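Local coordinates for protein insulinase family protease (Yersinia pestis, PDB 3GO9) that probably cleaves peptide bonds as a protease of the insulinase (M16) family, and binds several zinc ions in the crystal, at residues Gly29-Asp32 with Asn33-Trp37; Ile303-Val306 with Leu307-Asn310; Asn344-Phe347 with Val348-Leu352. One frame throughout, in Å; residues are numbered along the deposited sequence. Where two conformers were deposited one is given.

Contact 1 (Gly29-Asp32 with Asn33-Trp37); sequences GKLD and NGFSW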
loop_
_atom_site.group_PDB
_atom_site.type_symbol
_atom_site.label_atom_id
_atom_site.label_comp_id
_atom_site.label_asym_id
_atom_site.label_seq_id
_atom_site.Cartn_x
_atom_site.Cartn_y
_atom_site.Cartn_z
ATOM N N GLY A 29 20.110 4.409 8.986
ATOM C CA GLY A 29 21.129 3.821 9.827
ATOM C C GLY A 29 20.658 2.502 10.404
ATOM O O GLY A 29 19.479 2.119 10.267
ATOM N N LYS A 30 21.600 1.809 11.039
ATOM C CA LYS A 30 21.350 0.520 11.684
ATOM C C LYS A 30 22.078 0.553 13.031
ATOM O O LYS A 30 23.217 0.990 13.104
ATOM C CB LYS A 30 21.845 -0.687 10.862
ATOM C CG LYS A 30 20.876 -1.187 9.884
ATOM C CD LYS A 30 21.261 -2.517 9.247
ATOM C CE LYS A 30 20.514 -2.694 7.927
ATOM N NZ LYS A 30 19.057 -2.994 8.076
ATOM N N LEU A 31 21.439 0.072 14.081
ATOM C CA LEU A 31 22.068 -0.036 15.365
ATOM C C LEU A 31 22.774 -1.390 15.426
ATOM O O LEU A 31 22.572 -2.244 14.599
ATOM C CB LEU A 31 21.071 0.099 16.510
ATOM C CG LEU A 31 20.126 1.341 16.483
ATOM C CD1 LEU A 31 19.223 1.421 17.700
ATOM C CD2 LEU A 31 20.956 2.636 16.360
ATOM N N ASP A 32 23.629 -1.562 16.413
ATOM C CA ASP A 32 24.400 -2.790 16.451
ATOM C C ASP A 32 23.573 -4.057 16.655
ATOM O O ASP A 32 24.010 -5.151 16.290
ATOM C CB ASP A 32 25.476 -2.683 17.503
ATOM C CG ASP A 32 26.589 -1.696 17.111
ATOM O OD1 ASP A 32 26.759 -1.351 15.901
ATOM O OD2 ASP A 32 27.311 -1.311 18.046
ATOM N N ASN A 33 22.380 -3.910 17.229
ATOM C CA ASN A 33 21.430 -5.040 17.405
ATOM C C ASN A 33 20.558 -5.323 16.186
ATOM O O ASN A 33 19.650 -6.204 16.230
ATOM C CB ASN A 33 20.552 -4.794 18.642
ATOM C CG ASN A 33 19.682 -3.580 18.499
ATOM O OD1 ASN A 33 19.663 -2.926 17.443
ATOM N ND2 ASN A 33 18.947 -3.279 19.549
ATOM N N GLY A 34 20.831 -4.626 15.099
ATOM C CA GLY A 34 20.134 -4.786 13.829
ATOM C C GLY A 34 18.888 -3.922 13.631
ATOM O O GLY A 34 18.247 -3.979 12.556
ATOM N N PHE A 35 18.562 -3.135 14.645
ATOM C CA PHE A 35 17.446 -2.170 14.526
ATOM C C PHE A 35 17.728 -1.152 13.414
ATOM O O PHE A 35 18.824 -0.651 13.313
ATOM C CB PHE A 35 17.265 -1.470 15.841
ATOM C CG PHE A 35 16.036 -0.603 15.915
ATOM C CD1 PHE A 35 14.856 -1.135 16.382
ATOM C CD2 PHE A 35 16.084 0.723 15.526
ATOM C CE1 PHE A 35 13.721 -0.343 16.475
ATOM C CE2 PHE A 35 14.934 1.544 15.610
ATOM C CZ PHE A 35 13.753 1.003 16.102
ATOM N N SER A 36 16.749 -0.918 12.532
ATOM C CA SER A 36 16.937 -0.016 11.382
ATOM C C SER A 36 16.148 1.241 11.571
ATOM O O SER A 36 15.059 1.212 12.167
ATOM C CB SER A 36 16.466 -0.704 10.104
ATOM O OG SER A 36 17.278 -1.856 9.822
ATOM N N TRP A 37 16.677 2.348 11.067
ATOM C CA TRP A 37 15.915 3.600 11.112
ATOM C C TRP A 37 16.124 4.388 9.821
ATOM O O TRP A 37 17.171 4.248 9.165
ATOM C CB TRP A 37 16.273 4.449 12.331
ATOM C CG TRP A 37 17.703 4.808 12.485
ATOM C CD1 TRP A 37 18.658 4.104 13.182
ATOM C CD2 TRP A 37 18.379 5.962 11.951
ATOM N NE1 TRP A 37 19.878 4.745 13.111
ATOM C CE2 TRP A 37 19.732 5.893 12.380
ATOM C CE3 TRP A 37 17.968 7.047 11.188
ATOM C CZ2 TRP A 37 20.694 6.869 12.040
ATOM C CZ3 TRP A 37 18.924 8.033 10.841
ATOM C CH2 TRP A 37 20.274 7.927 11.261
HETATM O O HOH W 1 19.078 -5.063 10.282
HETATM O O HOH W 2 22.770 4.234 13.500
#
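Trp37 lays its indole across the neighbouring strand and over the backbone of Gly29, whose CA lies 3.8 Å from the centroid of the five-membered ring, a CH-pi contact over the face. Having no side chain, Gly29 leaves room for the ring to close down, and the Trp37 chi1 of 56°, with CG between N and C, swings it that way. Beneath it the same two residues exchange backbone hydrogen bonds in both directions. Leu31 completes the tight part: CD2 reaches the indole edge, 4.0 Å from Trp37 NE1, while CD1 lies 3.9 Å from Phe35 CD2. Helix 222-233 covers this side, and its Phe233 stacks on Phe35.

The other side is looser and polar. Lys30 NZ gives a 2.7 Å hydrogen bond to Ser36 OG, and a water links the same ammonium to Gly34 O.

At the tip, Gly34 N bonds to Leu31 O at 3.0 Å, Leu31 N bonds to Phe35 O at 2.8 Å, and Asn33 OD1 accepts from Phe35 N in an Asx turn. A type I turn from Leu31 to Gly34, its last residue a glycine with positive phi (89°), identifies a beta hairpin with a G1 bulge, here joining strands 26-30 and 36-41 at the sheet margin.

Contact 2 (Ile303-Val306 with Leu307-Asn310); sequences IKQV and LEKN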
loop_
_atom_site.group_PDB
_atom_site.type_symbol
_atom_site.label_atom_id
_atom_site.label_comp_id
_atom_site.label_asym_id
_atom_site.label_seq_id
_atom_site.Cartn_x
_atom_site.Cartn_y
_atom_site.Cartn_z
ATOM N N ILE A 303 -11.374 6.413 -22.033
ATOM C CA ILE A 303 -12.738 5.918 -21.719
ATOM C C ILE A 303 -13.481 6.982 -20.920
ATOM O O ILE A 303 -14.652 7.266 -21.208
ATOM C CB ILE A 303 -12.772 4.545 -21.033
ATOM C CG1 ILE A 303 -12.112 3.454 -21.898
ATOM C CG2 ILE A 303 -14.236 4.133 -20.693
ATOM C CD1 ILE A 303 -11.877 2.174 -21.141
ATOM N N LYS A 304 -12.826 7.615 -19.949
ATOM C CA LYS A 304 -13.480 8.661 -19.190
ATOM C C LYS A 304 -13.937 9.787 -20.065
ATOM O O LYS A 304 -15.039 10.302 -19.857
ATOM C CB LYS A 304 -12.536 9.250 -18.138
ATOM C CG LYS A 304 -12.333 8.383 -16.943
ATOM C CD LYS A 304 -12.035 9.258 -15.710
ATOM C CE LYS A 304 -10.910 10.295 -15.938
ATOM N NZ LYS A 304 -11.443 11.623 -16.417
ATOM N N GLN A 305 -13.095 10.200 -21.006
ATOM C CA GLN A 305 -13.458 11.303 -21.889
ATOM C C GLN A 305 -14.650 10.902 -22.752
ATOM O O GLN A 305 -15.522 11.733 -22.993
ATOM C CB GLN A 305 -12.340 11.709 -22.848
ATOM C CG GLN A 305 -10.990 11.868 -22.217
ATOM C CD GLN A 305 -10.181 12.936 -22.881
ATOM O OE1 GLN A 305 -9.606 12.723 -23.967
ATOM N NE2 GLN A 305 -10.121 14.113 -22.238
ATOM N N VAL A 306 -14.629 9.674 -23.283
ATOM C CA VAL A 306 -15.727 9.202 -24.167
ATOM C C VAL A 306 -17.006 9.209 -23.361
ATOM O O VAL A 306 -18.064 9.587 -23.873
ATOM C CB VAL A 306 -15.451 7.784 -24.711
ATOM C CG1 VAL A 306 -16.664 7.254 -25.479
ATOM C CG2 VAL A 306 -14.229 7.776 -25.644
ATOM N N LEU A 307 -16.944 8.752 -22.114
ATOM C CA LEU A 307 -18.127 8.763 -21.235
ATOM C C LEU A 307 -18.664 10.186 -20.979
ATOM O O LEU A 307 -19.893 10.409 -21.019
ATOM C CB LEU A 307 -17.835 8.057 -19.919
ATOM C CG LEU A 307 -18.986 7.899 -18.933
ATOM C CD1 LEU A 307 -20.244 7.270 -19.581
ATOM C CD2 LEU A 307 -18.505 7.066 -17.714
ATOM N N GLU A 308 -17.770 11.152 -20.740
ATOM C CA GLU A 308 -18.201 12.542 -20.511
ATOM C C GLU A 308 -18.926 13.074 -21.748
ATOM O O GLU A 308 -19.891 13.840 -21.649
ATOM C CB GLU A 308 -17.012 13.439 -20.080
ATOM C CG GLU A 308 -16.349 14.312 -21.155
ATOM C CD GLU A 308 -14.907 14.692 -20.820
ATOM O OE1 GLU A 308 -14.235 13.969 -20.041
ATOM O OE2 GLU A 308 -14.429 15.713 -21.357
ATOM N N LYS A 309 -18.501 12.660 -22.927
ATOM C CA LYS A 309 -19.141 13.140 -24.153
ATOM C C LYS A 309 -20.410 12.357 -24.524
ATOM O O LYS A 309 -21.305 12.902 -25.182
ATOM C CB LYS A 309 -18.156 13.079 -25.285
ATOM C CG LYS A 309 -18.593 13.831 -26.502
ATOM C CD LYS A 309 -17.437 14.594 -27.119
ATOM C CE LYS A 309 -17.937 15.519 -28.234
ATOM N NZ LYS A 309 -17.444 15.115 -29.570
ATOM N N ASN A 310 -20.446 11.074 -24.139
ATOM C CA ASN A 310 -21.509 10.140 -24.493
ATOM C C ASN A 310 -22.102 9.445 -23.264
ATOM O O ASN A 310 -21.686 8.316 -22.920
ATOM C CB ASN A 310 -20.951 9.093 -25.447
ATOM C CG ASN A 310 -20.449 9.691 -26.699
ATOM O OD1 ASN A 310 -21.222 9.964 -27.638
ATOM N ND2 ASN A 310 -19.131 9.881 -26.772
#
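Asn310 folds back onto Val306 at the C-terminal end of helix 283-309, where the chain leaves the helical conformation. Upstream, the regular i to i+4 ladder is intact: Leu307 N bonds to Ile303 O at 2.9 Å and Glu308 N to Lys304 O at 3.0 Å. By the last turn it is less straight, and the hydrogen bond from Asn310 N to Val306 O bends to 136° at the hydrogen.

The side chain of Asn310 adds a second grip on that carbonyl. Its CB lies 3.3 Å from Val306 O, and with CG anti to the carbonyl carbon of its own residue (chi1 -61°) the amide turns back along the helix end. CG then stands 3.7 Å from the same oxygen. At the tip, ND2 donates to Val306 O over 3.1 Å, on a lone pair and in the carbonyl plane, with the oxygen also close to the plane of the amide. Main-chain and side-chain N-H groups of a single residue thus converge on one acceptor in the last turn of the helix. Lys309 N adds a weak bond to it.

Ile303 and Leu307 rest on Leu317 of strand 316-324, and Ile303 with Val306 also faces helix 341-358, the Val306 side chain about 4 Å from a bound zinc ion at its nearest atom. Beside the amide, CG1 of Val306 comes within 3.8 Å of Asn310 ND2.

Contact 3 (Asn344-Phe347 with Val348-Leu352); sequences NMTF and VAREL. With ZN (zinc ion), chain D.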
loop_
_atom_site.group_PDB
_atom_site.type_symbol
_atom_site.label_atom_id
_atom_site.label_comp_id
_atom_site.label_asym_id
_atom_site.label_seq_id
_atom_site.Cartn_x
_atom_site.Cartn_y
_atom_site.Cartn_z
ATOM N N ASN A 344 -23.712 -1.207 -20.031
ATOM C CA ASN A 344 -22.552 -0.504 -19.548
ATOM C C ASN A 344 -21.253 -1.282 -19.765
ATOM O O ASN A 344 -20.229 -0.723 -20.162
ATOM C CB ASN A 344 -22.744 -0.067 -18.080
ATOM C CG ASN A 344 -23.596 1.191 -17.956
ATOM O OD1 ASN A 344 -23.615 1.997 -18.887
ATOM N ND2 ASN A 344 -24.348 1.337 -16.846
HETATM N N MSE A 345 -21.321 -2.593 -19.566
HETATM C CA MSE A 345 -20.204 -3.447 -19.907
HETATM C C MSE A 345 -19.882 -3.395 -21.408
HETATM O O MSE A 345 -18.723 -3.316 -21.809
HETATM C CB MSE A 345 -20.475 -4.871 -19.509
HETATM C CG MSE A 345 -19.326 -5.806 -19.827
HETATM SE SE MSE A 345 -19.689 -7.721 -19.527
HETATM C CE MSE A 345 -20.877 -8.040 -21.013
ATOM N N THR A 346 -20.933 -3.425 -22.227
ATOM C CA THR A 346 -20.781 -3.351 -23.686
ATOM C C THR A 346 -20.098 -2.041 -24.099
ATOM O O THR A 346 -19.203 -2.038 -24.966
ATOM C CB THR A 346 -22.165 -3.541 -24.386
ATOM O OG1 THR A 346 -22.631 -4.890 -24.160
ATOM C CG2 THR A 346 -22.026 -3.292 -25.893
ATOM N N PHE A 347 -20.495 -0.936 -23.468
ATOM C CA PHE A 347 -19.894 0.379 -23.704
ATOM C C PHE A 347 -18.394 0.312 -23.466
ATOM O O PHE A 347 -17.607 0.717 -24.306
ATOM C CB PHE A 347 -20.489 1.446 -22.765
ATOM C CG PHE A 347 -19.681 2.715 -22.736
ATOM C CD1 PHE A 347 -19.678 3.566 -23.838
ATOM C CD2 PHE A 347 -18.887 3.046 -21.654
ATOM C CE1 PHE A 347 -18.924 4.736 -23.835
ATOM C CE2 PHE A 347 -18.102 4.235 -21.655
ATOM C CZ PHE A 347 -18.113 5.059 -22.744
ATOM N N VAL A 348 -17.991 -0.196 -22.309
ATOM C CA VAL A 348 -16.549 -0.283 -22.008
ATOM C C VAL A 348 -15.830 -1.291 -22.931
ATOM O O VAL A 348 -14.741 -1.026 -23.381
ATOM C CB VAL A 348 -16.286 -0.591 -20.518
ATOM C CG1 VAL A 348 -14.803 -0.794 -20.263
ATOM C CG2 VAL A 348 -16.818 0.545 -19.646
ATOM N N ALA A 349 -16.421 -2.456 -23.157
ATOM C CA ALA A 349 -15.781 -3.514 -23.949
ATOM C C ALA A 349 -15.567 -3.029 -25.374
ATOM O O ALA A 349 -14.566 -3.336 -26.010
ATOM C CB ALA A 349 -16.617 -4.758 -23.982
ATOM N N ARG A 350 -16.469 -2.212 -25.887
ATOM C CA ARG A 350 -16.238 -1.709 -27.253
ATOM C C ARG A 350 -15.105 -0.698 -27.285
ATOM O O ARG A 350 -14.364 -0.626 -28.273
ATOM C CB ARG A 350 -17.539 -1.145 -27.822
ATOM C CG ARG A 350 -18.561 -2.272 -28.165
ATOM C CD ARG A 350 -19.837 -1.761 -28.709
ATOM N NE ARG A 350 -20.049 -0.420 -28.193
ATOM C CZ ARG A 350 -20.493 0.613 -28.888
ATOM N NH1 ARG A 350 -20.850 0.488 -30.159
ATOM N NH2 ARG A 350 -20.612 1.789 -28.270
ATOM N N GLU A 351 -14.928 0.056 -26.211
ATOM C CA GLU A 351 -13.746 0.934 -26.120
ATOM C C GLU A 351 -12.440 0.126 -26.070
ATOM O O GLU A 351 -11.455 0.435 -26.744
ATOM C CB GLU A 351 -13.773 1.813 -24.899
ATOM C CG GLU A 351 -14.799 2.860 -24.948
ATOM C CD GLU A 351 -14.640 3.738 -26.176
ATOM O OE1 GLU A 351 -13.514 4.225 -26.376
ATOM O OE2 GLU A 351 -15.637 3.901 -26.934
ATOM N N LEU A 352 -12.435 -0.901 -25.241
ATOM C CA LEU A 352 -11.242 -1.750 -25.155
ATOM C C LEU A 352 -10.887 -2.443 -26.496
ATOM O O LEU A 352 -9.727 -2.502 -26.877
ATOM C CB LEU A 352 -11.372 -2.774 -24.060
ATOM C CG LEU A 352 -11.598 -2.260 -22.631
ATOM C CD1 LEU A 352 -11.786 -3.516 -21.763
ATOM C CD2 LEU A 352 -10.519 -1.329 -22.116
HETATM ZN ZN ZN D . -12.788 5.334 -27.859
HETATM O O HOH W 3 -18.045 2.368 -26.506
HETATM O O HOH W 4 -12.081 4.131 -29.274
#
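Glu351 and Phe347, one turn apart on helix 341-358, are joined by a water as well as by the backbone, and the same glutamate binds a zinc ion. Its two carboxylate oxygens divide the work: OE1 of Glu351 is 2.0 Å from the zinc, while OE2 accepts from the water at 2.9 Å. The water also donates to Phe347 O, 2.8 Å away. That carbonyl receives only a weak, 3.4 Å hydrogen bond from Glu351 N, so the water supplements a stretched rung of the helix ladder and, together with the zinc on OE1, would restrain rotation of the carboxylate. A bend at chi2 (-57°) of Glu351 curls its carboxylate round towards the metal. His302 of helix 283-309 and a second water also bind the zinc, which therefore bridges the two helices.

Elsewhere the i to i+4 ladder is ordinary, as between Ala349 N and the O of Met345 (modelled as selenomethionine). The aliphatic part of the exposed Arg350, in the conformer described, runs past Thr346, with its CG 3.3 Å from Thr346 O. Other side chains are buried: Met345 packs on helix 454-465, and Val348 on Leu271 of strand 267-276. The Phe347 ring slants past its sequence neighbour, its CD2 3.8 Å from Val348 CG2.

Contact 1 stands apart, its centre 52 to 53 Å from those of the other two and on the opposite side of the chain's centre, at the margin of the seven-stranded sheet. Contacts 2 and 3 are neighbours, with centres 12 Å apart, on two packed helices within the range of the inactive M16 domain. Contacts 1 and 2 lie at the surface, a hairpin and a helix end, whereas contact 3 is a largely buried mid-helix turn. Contacts 2 and 3 meet directly where Ile303 and Val306 lie against Glu351, Val306 against Phe347, and Ile303 against Leu352. Chemistry follows place: aromatic packing and a turn in contact 1, a doubly gripped terminal carbonyl in contact 2, and metal coordination in contact 3.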